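Local coordinates for flagellar hook-associated protein 2 (Helicobacter pylori, PDB 6IWY) that caps the distal end of the growing flagellar filament, promoting polymerisation of flagellin monomers there and keeping them from leaking out unpolymerised, at residues 188-193 with 220-225; 198-203 with 207-212; 268-273 with 296-301; 262-267 with 336-341; 14-19 with 32-37. All blocks are in the same frame, centred on the assembly; numbering follows the deposited sequence.

Interaction 1. Residues 188-193 with 220-225; sequences KAMEQA and LIINDR
M190 carries this contact from the helix side, and L220 and I222 receive it on the strand. All three are buried. The methionine hangs off helix 179-196 with CG anti to its own carbonyl carbon (chi1 -67°), and the chain beyond CG is fully extended, which carries the sulfur out from the helix toward the strand. There SD lies 4.2 Å from CD2 of L220, the two side chains reaching toward each other tip to tip. On its other flank SD meets CD1 of I222 at 4.3 Å. The two methyl groups, L220 CD2 and I222 CD1, stand 6.5 Å apart, and the sulfur bridges them. I222 does not aim its CB bond straight at the helix; its CG1 arm, stretched out to CD1 (chi2 172°), makes up the difference.

This is helix-on-sheet packing. Strand 219-224 is the middle strand of an antiparallel sheet, between 129-132 and 209-214, and helix 179-196 lies across one face of it. The alternation of the strand sends L220 and I222 to the helix face, while the side chains of I221 and N223 leave on the other. M190 does not stop at these two partners: it also touches I211 on the neighbouring strand, as well as I169 and L155 of a second sheet, and I222 shares L155 with it. At the far side, N223 ND2 is bonded to the carbonyl oxygens of F127 and S129. In the helix itself, Q192 N bonds to K188 O at 2.7 Å, one of the regular backbone bonds of the turn around M190.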
# COMPACT_ATOMS: atom_id res chain seq x y z
N LYS A 188 -8.95 -17.71 6.38
CA LYS A 188 -8.34 -18.69 7.27
C LYS A 188 -7.41 -19.57 6.45
O LYS A 188 -6.25 -19.79 6.82
CB LYS A 188 -9.39 -19.56 7.98
N ALA A 189 -7.92 -20.07 5.33
CA ALA A 189 -7.14 -21.00 4.54
C ALA A 189 -5.82 -20.34 4.19
O ALA A 189 -4.79 -20.94 4.41
CB ALA A 189 -7.88 -21.45 3.29
N MET A 190 -5.88 -19.09 3.70
CA MET A 190 -4.68 -18.35 3.23
C MET A 190 -3.73 -18.04 4.37
O MET A 190 -2.50 -18.15 4.27
CB MET A 190 -5.07 -17.02 2.58
CG MET A 190 -5.84 -17.17 1.27
SD MET A 190 -6.17 -15.61 0.42
CE MET A 190 -6.98 -16.21 -1.08
N GLU A 191 -4.33 -17.64 5.48
CA GLU A 191 -3.57 -17.37 6.69
C GLU A 191 -2.91 -18.65 7.19
O GLU A 191 -1.76 -18.60 7.58
CB GLU A 191 -4.47 -16.73 7.76
CG GLU A 191 -4.78 -15.26 7.48
CD GLU A 191 -5.55 -14.53 8.60
OE1 GLU A 191 -6.13 -15.20 9.47
OE2 GLU A 191 -5.58 -13.27 8.59
N GLN A 192 -3.62 -19.78 7.17
CA GLN A 192 -3.05 -21.05 7.65
C GLN A 192 -1.89 -21.48 6.77
O GLN A 192 -0.88 -21.95 7.25
CB GLN A 192 -4.10 -22.16 7.70
CG GLN A 192 -4.98 -22.11 8.94
CD GLN A 192 -5.93 -23.31 9.07
OE1 GLN A 192 -5.60 -24.43 8.66
NE2 GLN A 192 -7.11 -23.09 9.65
N ALA A 193 -2.03 -21.27 5.48
CA ALA A 193 -0.98 -21.67 4.55
C ALA A 193 0.27 -20.85 4.84
O ALA A 193 1.37 -21.39 5.03
CB ALA A 193 -1.44 -21.48 3.10
N LEU A 220 -11.84 -9.45 0.31
CA LEU A 220 -10.61 -9.80 0.94
C LEU A 220 -9.58 -8.88 0.34
O LEU A 220 -9.70 -8.48 -0.82
CB LEU A 220 -10.22 -11.24 0.60
CG LEU A 220 -10.26 -12.26 1.73
CD1 LEU A 220 -11.65 -12.40 2.30
CD2 LEU A 220 -9.76 -13.61 1.23
N ILE A 221 -8.56 -8.56 1.12
CA ILE A 221 -7.45 -7.78 0.60
C ILE A 221 -6.15 -8.36 1.14
O ILE A 221 -5.97 -8.49 2.35
CB ILE A 221 -7.62 -6.27 0.96
CG1 ILE A 221 -6.52 -5.44 0.30
CG2 ILE A 221 -7.61 -6.09 2.45
CD1 ILE A 221 -6.85 -4.01 0.08
N ILE A 222 -5.28 -8.79 0.25
CA ILE A 222 -3.92 -9.24 0.65
C ILE A 222 -3.09 -7.96 0.59
O ILE A 222 -3.18 -7.21 -0.37
CB ILE A 222 -3.37 -10.33 -0.32
CG1 ILE A 222 -4.44 -11.40 -0.57
CG2 ILE A 222 -2.11 -11.01 0.24
CD1 ILE A 222 -4.10 -12.45 -1.67
N ASN A 223 -2.34 -7.66 1.64
CA ASN A 223 -1.45 -6.49 1.65
C ASN A 223 -0.10 -6.95 2.09
O ASN A 223 0.00 -7.79 3.00
CB ASN A 223 -1.95 -5.38 2.58
CG ASN A 223 -0.92 -4.25 2.80
OD1 ASN A 223 -0.66 -3.88 3.93
ND2 ASN A 223 -0.35 -3.71 1.73
N ASP A 224 0.92 -6.45 1.39
CA ASP A 224 2.32 -6.63 1.75
C ASP A 224 2.96 -5.25 1.95
O ASP A 224 3.13 -4.50 0.98
CB ASP A 224 3.06 -7.38 0.65
CG ASP A 224 4.54 -7.63 1.00
OD1 ASP A 224 4.95 -7.48 2.19
OD2 ASP A 224 5.29 -8.00 0.06
N ARG A 225 3.29 -4.90 3.19
CA ARG A 225 3.84 -3.61 3.48
C ARG A 225 5.22 -3.45 2.90
O ARG A 225 5.64 -2.31 2.69
CB ARG A 225 3.95 -3.37 4.95
CG ARG A 225 2.69 -3.38 5.76
CD ARG A 225 3.03 -3.28 7.31
NE ARG A 225 1.87 -3.72 8.09
CZ ARG A 225 0.87 -2.93 8.52
NH1 ARG A 225 0.90 -1.60 8.30
NH2 ARG A 225 -0.16 -3.47 9.17

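Interaction 2. Residues 198-203 with 207-212; sequences PNFKNL and GDISID
L203 and I209 meet at a slant, CB of L203 resting 4.0 Å from CG1 of I209. I209 has CG1 anti to its carbonyl carbon and beside the backbone N (chi1 -64°), and the extended arm takes CD1 on to L203 CB and the F200 ring. The closest ring atom, F200 CD1, is 3.9 Å from I209 CD1, and the methyl approaches the ring obliquely. The CD2 branch of L203 goes to D208: L203 CD2 lies 3.6 Å from D208 OD2 and 3.8 Å from D208 CB, these side chains too crossing at a slant.

The backbone ties the same residues together. I209 N donates to L203 O over 3.0 Å in a practically straight bond (179° at the hydrogen), although the donor stands 49° out of the carbonyl plane. The bond closes the turn that follows helix 201-205, where G207 takes a positive phi and breaks the helical path.

The surroundings make this a helix-to-strand connection. Strand 209-214 runs beside 219-224, with S210 backbone-bonded to N223 and D212 to I221. Helix 179-196 offers L194 to F200, I209 and I211, and strand 164-173 adds H165 and V167 against the F200 side chain.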
# COMPACT_ATOMS: atom_id res chain seq x y z
N PRO A 198 7.70 -21.99 5.88
CA PRO A 198 8.86 -21.36 6.49
C PRO A 198 9.20 -19.99 5.90
O PRO A 198 9.66 -19.09 6.61
CB PRO A 198 9.99 -22.34 6.19
CG PRO A 198 9.34 -23.64 5.99
CD PRO A 198 8.02 -23.33 5.36
N ASN A 199 8.96 -19.84 4.60
CA ASN A 199 9.28 -18.60 3.90
C ASN A 199 8.30 -17.49 4.30
O ASN A 199 8.59 -16.31 4.07
CB ASN A 199 9.21 -18.80 2.39
CG ASN A 199 10.07 -19.95 1.90
OD1 ASN A 199 11.26 -20.01 2.20
ND2 ASN A 199 9.48 -20.86 1.14
N PHE A 200 7.15 -17.86 4.88
CA PHE A 200 6.17 -16.84 5.26
C PHE A 200 5.81 -16.70 6.73
O PHE A 200 5.32 -15.63 7.12
CB PHE A 200 4.91 -16.96 4.37
CG PHE A 200 5.23 -16.85 2.93
CD1 PHE A 200 5.58 -15.63 2.38
CD2 PHE A 200 5.30 -17.98 2.14
CE1 PHE A 200 5.94 -15.52 1.06
CE2 PHE A 200 5.65 -17.87 0.82
CZ PHE A 200 5.98 -16.62 0.29
N LYS A 201 6.07 -17.73 7.53
CA LYS A 201 5.68 -17.77 8.95
C LYS A 201 5.89 -16.43 9.65
O LYS A 201 4.97 -15.93 10.31
CB LYS A 201 6.45 -18.87 9.71
N ASN A 202 7.07 -15.85 9.51
CA ASN A 202 7.41 -14.65 10.27
C ASN A 202 6.92 -13.38 9.61
O ASN A 202 6.73 -12.35 10.27
CB ASN A 202 8.91 -14.57 10.53
CG ASN A 202 9.38 -15.68 11.43
OD1 ASN A 202 9.09 -15.69 12.63
ND2 ASN A 202 10.10 -16.65 10.85
N LEU A 203 6.71 -13.43 8.30
CA LEU A 203 6.09 -12.28 7.62
C LEU A 203 4.63 -12.11 8.03
O LEU A 203 4.14 -10.99 8.12
CB LEU A 203 6.21 -12.38 6.10
CG LEU A 203 7.66 -12.11 5.67
CD1 LEU A 203 7.76 -12.41 4.19
CD2 LEU A 203 8.14 -10.69 6.01
N GLY A 207 3.42 -8.89 10.90
CA GLY A 207 2.46 -8.00 10.27
C GLY A 207 2.80 -7.48 8.88
O GLY A 207 2.06 -6.65 8.36
N ASP A 208 3.90 -7.92 8.28
CA ASP A 208 4.25 -7.46 6.95
C ASP A 208 3.21 -8.00 5.95
O ASP A 208 2.71 -7.28 5.07
CB ASP A 208 5.68 -7.88 6.59
CG ASP A 208 6.75 -6.98 7.23
OD1 ASP A 208 6.48 -5.78 7.52
OD2 ASP A 208 7.88 -7.45 7.47
N ILE A 209 2.86 -9.26 6.08
CA ILE A 209 1.82 -9.80 5.23
C ILE A 209 0.56 -10.00 6.03
O ILE A 209 0.58 -10.65 7.08
CB ILE A 209 2.20 -11.13 4.56
CG1 ILE A 209 3.38 -10.92 3.63
CG2 ILE A 209 1.08 -11.60 3.72
CD1 ILE A 209 3.79 -12.21 2.87
N SER A 210 -0.53 -9.45 5.53
CA SER A 210 -1.82 -9.72 6.11
C SER A 210 -2.88 -9.87 5.04
O SER A 210 -2.72 -9.41 3.91
CB SER A 210 -2.20 -8.60 7.08
OG SER A 210 -2.14 -7.37 6.41
N ILE A 211 -3.97 -10.51 5.44
CA ILE A 211 -5.14 -10.71 4.63
C ILE A 211 -6.36 -10.29 5.46
O ILE A 211 -6.80 -11.03 6.33
CB ILE A 211 -5.27 -12.18 4.27
CG1 ILE A 211 -4.10 -12.60 3.38
CG2 ILE A 211 -6.54 -12.44 3.52
CD1 ILE A 211 -3.48 -13.84 3.81
N ASP A 212 -6.88 -9.11 5.20
CA ASP A 212 -8.05 -8.57 5.89
C ASP A 212 -9.34 -8.81 5.10
O ASP A 212 -9.32 -8.93 3.89
CB ASP A 212 -7.91 -7.04 6.08
CG ASP A 212 -6.80 -6.63 7.03
OD1 ASP A 212 -6.35 -7.46 7.85
OD2 ASP A 212 -6.37 -5.45 6.96

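Interaction 3. Residues 268-273 with 296-301; sequences VSLNGQ and QAINAK
Two kinds of packing join L270 and Q273 of the hairpin to I298 in the last turn of helix 292-299 and K301 just beyond it. The first is purely apolar. L270 and I298 cross at about a right angle, and CD1 of the leucine lies 3.5 Å from CD1 of the isoleucine; the extended CG1 arm of I298 (chi2 178°) is what brings that methyl out to the strand.

The second kind involves two polar residues. Q273 and K301 slide past each other in opposite directions, both bent at chi2. Thus CB of Q273 sits 3.5 Å from CD of K301, while the amide nitrogen NE2 of Q273 comes back to within 3.6 Å of CB of K301.

Backbone bonds shape each side separately. A type I' turn from L270 to Q273, closed by Q273 N to L270 O at 3.0 Å, joins strands 268-270 and 273-274, with N271 and G272 both at positive phi, as this turn type requires. Both segments belong to the flagellin hook IN motif, where L304 of strand 304-308 also packs on L270.

With no hydrogen bond crossing between the segments, the association rests on a buried hydrophobic pair and, nearer the surface, on the carbon stem of K301 with the CB and amide of Q273 lying along it; the lysine NZ is not among the touching atoms.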
# COMPACT_ATOMS: atom_id res chain seq x y z
N VAL A 268 27.93 9.58 -18.95
CA VAL A 268 27.15 9.52 -17.72
C VAL A 268 27.17 8.08 -17.23
O VAL A 268 27.47 7.16 -18.00
CB VAL A 268 25.71 10.00 -17.96
CG1 VAL A 268 25.70 11.50 -18.36
CG2 VAL A 268 25.00 9.14 -19.01
N SER A 269 26.86 7.89 -15.95
CA SER A 269 26.89 6.56 -15.32
C SER A 269 25.57 6.25 -14.67
O SER A 269 24.98 7.11 -14.05
CB SER A 269 27.96 6.49 -14.22
OG SER A 269 27.36 6.41 -12.91
N LEU A 270 25.15 4.98 -14.80
CA LEU A 270 24.04 4.38 -14.07
C LEU A 270 24.60 3.20 -13.28
O LEU A 270 25.05 2.21 -13.86
CB LEU A 270 22.99 3.87 -15.05
CG LEU A 270 22.39 4.92 -15.97
CD1 LEU A 270 21.43 4.25 -16.97
CD2 LEU A 270 21.67 6.02 -15.17
N ASN A 271 24.61 3.30 -11.96
CA ASN A 271 25.37 2.33 -11.16
C ASN A 271 26.73 1.99 -11.82
O ASN A 271 27.05 0.84 -12.09
CB ASN A 271 24.55 1.04 -10.90
CG ASN A 271 23.30 1.30 -10.06
OD1 ASN A 271 23.18 2.33 -9.41
ND2 ASN A 271 22.37 0.36 -10.08
N GLY A 272 27.51 3.02 -12.12
CA GLY A 272 28.86 2.85 -12.65
C GLY A 272 28.99 2.69 -14.16
O GLY A 272 30.08 2.86 -14.72
N GLN A 273 27.89 2.40 -14.84
CA GLN A 273 27.96 1.88 -16.20
C GLN A 273 27.88 2.99 -17.25
O GLN A 273 26.87 3.64 -17.39
CB GLN A 273 26.82 0.88 -16.40
CG GLN A 273 26.70 -0.16 -15.29
CD GLN A 273 27.32 -1.49 -15.67
OE1 GLN A 273 28.49 -1.55 -16.06
NE2 GLN A 273 26.53 -2.56 -15.57
N GLN A 296 18.94 0.97 -25.85
CA GLN A 296 19.71 -0.22 -26.25
C GLN A 296 21.03 -0.24 -25.48
O GLN A 296 21.54 -1.31 -25.12
CB GLN A 296 20.01 -0.24 -27.77
CG GLN A 296 18.83 -0.21 -28.74
CD GLN A 296 19.24 -0.45 -30.22
OE1 GLN A 296 20.43 -0.40 -30.59
NE2 GLN A 296 18.24 -0.72 -31.06
N ALA A 297 21.57 0.94 -25.24
CA ALA A 297 22.82 1.06 -24.50
C ALA A 297 22.59 0.54 -23.09
O ALA A 297 23.37 -0.24 -22.57
CB ALA A 297 23.30 2.52 -24.47
N ILE A 298 21.48 0.94 -22.50
CA ILE A 298 21.22 0.61 -21.10
C ILE A 298 20.93 -0.87 -20.93
O ILE A 298 21.34 -1.46 -19.95
CB ILE A 298 20.09 1.47 -20.51
CG1 ILE A 298 20.56 2.93 -20.40
CG2 ILE A 298 19.69 0.94 -19.14
CD1 ILE A 298 19.54 3.91 -19.88
N ASN A 299 20.25 -1.48 -21.90
CA ASN A 299 19.82 -2.85 -21.72
C ASN A 299 21.00 -3.82 -21.79
O ASN A 299 20.90 -4.92 -21.30
CB ASN A 299 18.76 -3.24 -22.74
CG ASN A 299 17.40 -2.66 -22.41
OD1 ASN A 299 17.09 -2.42 -21.25
ND2 ASN A 299 16.57 -2.45 -23.43
N ALA A 300 22.10 -3.38 -22.39
CA ALA A 300 23.31 -4.18 -22.51
C ALA A 300 24.13 -4.20 -21.22
O ALA A 300 25.23 -4.69 -21.23
CB ALA A 300 24.16 -3.65 -23.65
N LYS A 301 23.59 -3.67 -20.13
CA LYS A 301 24.30 -3.60 -18.86
C LYS A 301 23.62 -4.51 -17.83
O LYS A 301 22.40 -4.54 -17.73
CB LYS A 301 24.33 -2.16 -18.38
CG LYS A 301 24.63 -1.09 -19.49
CD LYS A 301 26.09 -0.60 -19.49
CE LYS A 301 26.70 -0.45 -20.88
NZ LYS A 301 28.15 -0.07 -20.79

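Interaction 4. Residues 262-267 with 336-341; sequences GKLEGV and LKDLGL
Just behind D338 and L339, the two residues of 336-341 that meet L264, the carbonyl O of L336 is gripped by two backbone N-H groups. L341 N reaches it at 2.8 Å and L339 N at 3.1 Å, from opposite faces of the carbonyl plane. With G340 N bonded to K337 O at 2.9 Å and G340 at a positive phi, this is the paired bonding of a Schellman motif. D338, in the same turn, points its CB bond toward L264.

L264 packs against the outside of this turn. Its CB bond points at the turn, with CG anti to the carbonyl carbon (chi1 -47°), and the two methyl groups divide the work. CD1 packs on CD2 of L339 at 3.8 Å, and CD2 lies 4.1 Å from the CB of D338. In both pairs the side chains meet at an angle and not end to end. L339 swings its CD2 over to the contact although its CB bond does not aim there, and I259 touches both leucines and completes the small apolar cluster.

Polar ties hold the two loops through intermediaries. E265 O bonds to S335 OG, V267 N to D329 OD2, while D338 and G340 pair by backbone with K260 and S256.

Across the two segments themselves no hydrogen bond is made, and the aspartate contributes a methylene, not its carboxylate. The association is therefore hydrophobic, centred on one partly exposed leucine, and the directional bonds lie within the turn or go to residues flanking the contact.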
# COMPACT_ATOMS: atom_id res chain seq x y z
N GLY A 262 18.41 16.07 -30.82
CA GLY A 262 19.67 16.56 -31.39
C GLY A 262 20.91 16.08 -30.66
O GLY A 262 20.82 15.21 -29.82
N LYS A 263 22.07 16.67 -30.95
CA LYS A 263 23.32 16.18 -30.36
C LYS A 263 23.39 16.42 -28.86
O LYS A 263 23.42 17.58 -28.40
CB LYS A 263 24.56 16.79 -31.03
CG LYS A 263 25.84 15.94 -30.87
CD LYS A 263 25.92 14.74 -31.86
CE LYS A 263 27.37 14.24 -32.05
NZ LYS A 263 27.61 13.49 -33.35
N LEU A 264 23.40 15.32 -28.10
CA LEU A 264 23.76 15.34 -26.69
C LEU A 264 25.16 14.76 -26.57
O LEU A 264 25.55 13.90 -27.34
CB LEU A 264 22.76 14.54 -25.83
CG LEU A 264 21.26 14.80 -26.08
CD1 LEU A 264 20.43 13.95 -25.14
CD2 LEU A 264 20.90 16.29 -25.93
N GLU A 265 25.90 15.25 -25.58
CA GLU A 265 27.33 15.02 -25.45
C GLU A 265 27.74 14.68 -24.02
O GLU A 265 27.08 15.11 -23.07
CB GLU A 265 28.11 16.27 -25.90
N GLY A 266 28.84 13.96 -23.87
CA GLY A 266 29.36 13.58 -22.56
C GLY A 266 29.10 12.12 -22.20
O GLY A 266 28.45 11.38 -22.93
N VAL A 267 29.64 11.75 -21.04
CA VAL A 267 29.57 10.41 -20.51
C VAL A 267 28.89 10.47 -19.16
O VAL A 267 29.25 11.31 -18.34
CB VAL A 267 30.95 9.79 -20.34
CG1 VAL A 267 30.85 8.45 -19.59
CG2 VAL A 267 31.64 9.61 -21.69
N LEU A 336 22.83 15.63 -17.98
CA LEU A 336 21.80 14.92 -17.24
C LEU A 336 20.46 15.63 -17.27
O LEU A 336 19.43 14.96 -17.32
CB LEU A 336 22.21 14.75 -15.79
CG LEU A 336 23.28 13.71 -15.55
CD1 LEU A 336 23.80 13.82 -14.07
CD2 LEU A 336 22.71 12.31 -15.91
N LYS A 337 20.43 16.96 -17.26
CA LYS A 337 19.14 17.66 -17.30
C LYS A 337 18.44 17.49 -18.66
O LYS A 337 17.22 17.46 -18.73
CB LYS A 337 19.30 19.13 -16.99
CG LYS A 337 20.00 19.92 -18.02
CD LYS A 337 19.85 21.37 -17.71
CE LYS A 337 20.47 22.20 -18.79
NZ LYS A 337 21.89 21.87 -18.80
N ASP A 338 19.23 17.33 -19.72
CA ASP A 338 18.69 17.06 -21.05
C ASP A 338 18.13 15.64 -21.17
O ASP A 338 17.36 15.36 -22.09
CB ASP A 338 19.75 17.33 -22.11
CG ASP A 338 20.07 18.84 -22.26
OD1 ASP A 338 19.16 19.70 -22.10
OD2 ASP A 338 21.24 19.17 -22.56
N LEU A 339 18.50 14.75 -20.25
CA LEU A 339 17.86 13.45 -20.20
C LEU A 339 16.79 13.48 -19.13
O LEU A 339 16.23 12.42 -18.77
CB LEU A 339 18.86 12.34 -19.92
CG LEU A 339 20.07 12.18 -20.85
CD1 LEU A 339 21.07 11.18 -20.24
CD2 LEU A 339 19.66 11.72 -22.20
N GLY A 340 16.47 14.67 -18.63
CA GLY A 340 15.48 14.80 -17.57
C GLY A 340 15.86 14.05 -16.31
O GLY A 340 15.00 13.57 -15.58
N LEU A 341 17.17 13.95 -16.05
CA LEU A 341 17.71 13.28 -14.88
C LEU A 341 18.54 14.24 -13.99
O LEU A 341 19.03 15.27 -14.44
CB LEU A 341 18.56 12.08 -15.32
CG LEU A 341 17.87 11.03 -16.23
CD1 LEU A 341 18.77 9.80 -16.60
CD2 LEU A 341 16.59 10.58 -15.57

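Interaction 5. Residues 14-19 with 32-37; sequences GDALSA and VDVQNL
A16 comes first, pointing its CB at strand 30-36, where it lies 4.5 Å from CG2 of V34, a loose touch. The alanine is still in the loop, yet its backbone is already bonded to E396 and Q397, and its side chain also rests on T399, whose OG1 accepts from V34 N. T399 thus touches both segments.

L17 follows, and with it strand 17-19 begins. Its CG sits between the backbone N and the carbonyl carbon (chi1 63°), and a further turn at chi2 (87°) brings CD2 down onto the valines. That methyl does all the touching: it lies 3.9 Å from CG1 of V32 and just as near CB of V32, with the two side chains crossing at about a right angle. The same L17 CD2 is 4.3 Å from CG2 of V34, the next valine on that face. V32 and V34 alternate with D33, whose CB turns the other way, so together they offer L17 a continuous apolar strip.

S18 then pairs through its backbone with T394, and A19 leans on I407.

L17 is buried from several directions at once, with I393 and L395 from its own sheet and A405 and I407 from the strand beside 30-36. Further along, Q35 and N36 both face A369 in a classic beta bulge. L17 and its neighbours pack the two-stranded antiparallel sheet of 17-19 and 393-395 on the four-stranded one containing 30-36, an arrangement consistent with a small beta sandwich.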
# COMPACT_ATOMS: atom_id res chain seq x y z
N GLY A 14 -28.49 10.31 28.54
CA GLY A 14 -27.08 9.94 28.58
C GLY A 14 -26.22 10.89 27.76
O GLY A 14 -26.54 12.07 27.64
N ASP A 15 -25.12 10.38 27.19
CA ASP A 15 -24.15 11.22 26.48
C ASP A 15 -23.72 10.63 25.12
O ASP A 15 -22.73 11.09 24.53
CB ASP A 15 -22.91 11.45 27.35
CG ASP A 15 -23.26 11.78 28.82
OD1 ASP A 15 -24.28 12.47 29.04
OD2 ASP A 15 -22.53 11.36 29.75
N ALA A 16 -24.46 9.66 24.60
CA ALA A 16 -23.98 8.86 23.47
C ALA A 16 -24.23 9.50 22.10
O ALA A 16 -23.54 9.17 21.12
CB ALA A 16 -24.62 7.48 23.53
N LEU A 17 -25.24 10.37 22.02
CA LEU A 17 -25.54 11.05 20.77
C LEU A 17 -26.36 12.32 20.97
O LEU A 17 -27.02 12.50 22.00
CB LEU A 17 -26.28 10.11 19.81
CG LEU A 17 -27.64 9.58 20.25
CD1 LEU A 17 -28.78 10.55 19.86
CD2 LEU A 17 -27.87 8.21 19.64
N SER A 18 -26.31 13.20 19.97
CA SER A 18 -27.09 14.44 19.95
C SER A 18 -27.95 14.56 18.68
O SER A 18 -27.43 14.56 17.58
CB SER A 18 -26.15 15.65 20.06
OG SER A 18 -25.18 15.64 19.02
N ALA A 19 -29.26 14.67 18.86
CA ALA A 19 -30.20 14.72 17.74
C ALA A 19 -30.82 16.11 17.54
O ALA A 19 -31.04 16.84 18.50
CB ALA A 19 -31.29 13.67 17.94
N VAL A 32 -31.67 3.89 20.94
CA VAL A 32 -30.44 3.70 20.15
C VAL A 32 -29.25 3.12 20.93
O VAL A 32 -28.58 3.81 21.70
CB VAL A 32 -30.02 5.01 19.40
CG1 VAL A 32 -28.91 4.71 18.41
CG2 VAL A 32 -31.21 5.61 18.65
N ASP A 33 -29.02 1.83 20.70
CA ASP A 33 -27.86 1.12 21.19
C ASP A 33 -26.74 1.47 20.23
O ASP A 33 -26.89 1.26 19.03
CB ASP A 33 -28.12 -0.39 21.17
N VAL A 34 -25.65 2.04 20.74
CA VAL A 34 -24.51 2.43 19.91
C VAL A 34 -23.34 1.51 20.18
O VAL A 34 -22.67 1.64 21.20
CB VAL A 34 -24.06 3.86 20.20
CG1 VAL A 34 -22.87 4.21 19.34
CG2 VAL A 34 -25.19 4.83 19.97
N GLN A 35 -23.09 0.57 19.28
CA GLN A 35 -22.05 -0.44 19.50
C GLN A 35 -20.66 0.07 19.11
O GLN A 35 -19.70 -0.14 19.84
CB GLN A 35 -22.39 -1.74 18.76
CG GLN A 35 -23.05 -2.84 19.63
CD GLN A 35 -24.52 -2.57 19.96
OE1 GLN A 35 -25.07 -1.54 19.58
NE2 GLN A 35 -25.15 -3.52 20.66
N ASN A 36 -20.54 0.72 17.96
CA ASN A 36 -19.26 1.29 17.52
C ASN A 36 -19.43 2.70 16.95
O ASN A 36 -20.50 3.06 16.53
CB ASN A 36 -18.57 0.38 16.50
CG ASN A 36 -18.17 -0.97 17.10
OD1 ASN A 36 -19.03 -1.83 17.35
ND2 ASN A 36 -16.87 -1.15 17.35
N LEU A 37 -18.37 3.48 16.98
CA LEU A 37 -18.31 4.78 16.35
C LEU A 37 -17.44 4.70 15.12
O LEU A 37 -16.47 3.95 15.08
CB LEU A 37 -17.68 5.79 17.29
CG LEU A 37 -18.46 6.29 18.50
CD1 LEU A 37 -17.59 7.26 19.32
CD2 LEU A 37 -19.74 6.97 18.01

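In the fold
All five contacts lie in a fragment of the cap protein that lacks both its ends. Interactions 1 and 2 share one sheet: strands 219-224 and 209-214 are neighbours in it, and interaction 2 is nested along the chain inside interaction 1. Interactions 3 and 4 form another nested pair, touching through V268 and L336. Interaction 5 stands apart, its centre about 34 Å from that of interaction 1 and 63 Å from that of interaction 3. Interactions 1, 2 and 5 are buried, 3 and 4 only partly. Interactions 1 and 5 are wholly apolar, while 2, 3 and 4 each include a polar residue. Only interaction 2, its segments four residues apart, adds a hydrogen bond across.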